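PDB 3IJ3: cytosol aminopeptidase from Coxiella burnetii, which probably acts as a manganese-dependent aminopeptidase of the M17 family, removing amino acids one at a time from the N-terminus of peptides. Local coordinates for residues M286-L289 against R295-L298. Sequence-based numbering, arbitrary orientation.
With SO4 (sulfate ion), chain G.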
loop_
_atom_site.group_PDB
_atom_site.type_symbol
_atom_site.label_atom_id
_atom_site.label_comp_id
_atom_site.label_asym_id
_atom_site.label_seq_id
_atom_site.Cartn_x
_atom_site.Cartn_y
_atom_site.Cartn_z
ATOM N N MET A 286 11.427 25.031 -35.816
ATOM C CA MET A 286 12.341 26.183 -35.709
ATOM C C MET A 286 13.488 26.090 -36.714
ATOM O O MET A 286 13.869 27.087 -37.337
ATOM C CB MET A 286 12.879 26.345 -34.277
ATOM C CG MET A 286 11.848 26.828 -33.285
ATOM S SD MET A 286 11.314 28.498 -33.640
ATOM C CE MET A 286 12.873 29.293 -33.837
ATOM N N ILE A 287 14.019 24.886 -36.895
ATOM C CA ILE A 287 15.090 24.657 -37.850
ATOM C C ILE A 287 14.628 25.059 -39.261
ATOM O O ILE A 287 15.359 25.734 -39.984
ATOM C CB ILE A 287 15.525 23.184 -37.812
ATOM C CG1 ILE A 287 16.296 22.888 -36.513
ATOM C CG2 ILE A 287 16.387 22.833 -39.029
ATOM C CD1 ILE A 287 16.559 21.368 -36.309
ATOM N N MET A 288 13.397 24.690 -39.611
ATOM C CA MET A 288 12.843 25.000 -40.939
ATOM C C MET A 288 12.463 26.479 -41.092
ATOM O O MET A 288 12.728 27.103 -42.140
ATOM C CB MET A 288 11.666 24.042 -41.259
ATOM C CG MET A 288 12.136 22.567 -41.420
ATOM S SD MET A 288 10.838 21.380 -41.879
ATOM C CE MET A 288 9.841 21.244 -40.365
ATOM N N LEU A 289 11.879 27.051 -40.048
ATOM C CA LEU A 289 11.525 28.476 -40.046
ATOM C C LEU A 289 12.737 29.371 -40.226
ATOM O O LEU A 289 12.668 30.402 -40.896
ATOM C CB LEU A 289 10.815 28.862 -38.736
ATOM C CG LEU A 289 9.335 28.507 -38.606
ATOM C CD1 LEU A 289 8.857 28.641 -37.179
ATOM C CD2 LEU A 289 8.515 29.390 -39.561
ATOM N N ARG A 295 20.594 18.970 -43.097
ATOM C CA ARG A 295 19.690 17.971 -43.666
ATOM C C ARG A 295 18.966 17.415 -42.442
ATOM O O ARG A 295 19.526 16.635 -41.672
ATOM C CB ARG A 295 20.465 16.896 -44.419
ATOM C CG ARG A 295 19.626 15.771 -44.984
ATOM C CD ARG A 295 18.478 16.234 -45.891
ATOM N NE ARG A 295 17.784 15.075 -46.473
ATOM C CZ ARG A 295 16.771 15.125 -47.341
ATOM N NH1 ARG A 295 16.269 16.298 -47.756
ATOM N NH2 ARG A 295 16.253 13.982 -47.801
ATOM N N LEU A 296 17.722 17.853 -42.264
ATOM C CA LEU A 296 16.919 17.510 -41.109
ATOM C C LEU A 296 16.102 16.247 -41.313
ATOM O O LEU A 296 15.506 16.031 -42.385
ATOM C CB LEU A 296 15.945 18.645 -40.812
ATOM C CG LEU A 296 14.885 18.437 -39.714
ATOM C CD1 LEU A 296 15.569 18.314 -38.343
ATOM C CD2 LEU A 296 13.891 19.600 -39.751
ATOM N N ARG A 297 16.080 15.410 -40.290
ATOM C CA ARG A 297 15.206 14.258 -40.279
ATOM C C ARG A 297 14.572 14.243 -38.895
ATOM O O ARG A 297 15.239 14.541 -37.896
ATOM C CB ARG A 297 15.976 12.965 -40.537
ATOM C CG ARG A 297 15.106 11.749 -40.532
ATOM C CD ARG A 297 15.915 10.487 -40.758
ATOM N NE ARG A 297 15.077 9.363 -41.170
ATOM C CZ ARG A 297 15.538 8.127 -41.374
ATOM N NH1 ARG A 297 16.819 7.833 -41.141
ATOM N NH2 ARG A 297 14.715 7.176 -41.796
ATOM N N LEU A 298 13.275 13.957 -38.845
ATOM C CA LEU A 298 12.512 13.849 -37.604
ATOM C C LEU A 298 11.821 12.496 -37.573
ATOM O O LEU A 298 11.064 12.153 -38.493
ATOM C CB LEU A 298 11.476 14.974 -37.517
ATOM C CG LEU A 298 10.379 14.852 -36.449
ATOM C CD1 LEU A 298 10.962 15.052 -35.024
ATOM C CD2 LEU A 298 9.296 15.885 -36.699
HETATM S S SO4 G . 16.931 10.394 -48.452
HETATM O O1 SO4 G . 15.536 10.730 -48.720
HETATM O O2 SO4 G . 17.775 10.918 -49.522
HETATM O O3 SO4 G . 17.343 11.001 -47.198
HETATM O O4 SO4 G . 17.102 8.948 -48.383
#
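Helix 275-289 links strands 244-252 and 254-255 to strand 295-305, which pairs with them in parallel, making a beta-alpha-beta crossover in the mixed sheet of the catalytic domain. The contact lies where its helix meets its second strand: Ile-287 and Met-288, in the last turn, pack on Leu-296. CD1 of Leu-296 lies 3.8 Å from CD1 of Ile-287, and the two side chains pass each other at a slant. The other methyl, Leu-296 CD2, is 3.8 Å from Met-288 CG, 4.1 Å from its SD and 4.1 Å from Ile-287 CG2, so the leucine fork fits between two helix side chains. Isoleucine, beta-branched, touches through both arms: with chi2 at 171° its CG1-CD1 arm extends to CD1, while CG2 meets CD2. Methionine is unbranched; its CB heads elsewhere, yet CG and SD come up against CD2, and here the two side chains cross at about a right angle. Trp-237 of the neighbouring strand touches both Met-288 and Leu-296.

Strand alternation turns Arg-295 away from the helix. Its NH2 donates a nearly straight hydrogen bond (169°) to O3 of a sulfate, 3.2 Å away, which Lys-236 and Lys-203 also bind; the ion is probably from the crystallisation liquor. The helix-strand contact itself is buried and wholly apolar, resting on van der Waals packing and exclusion of water, and therefore on fit of shape.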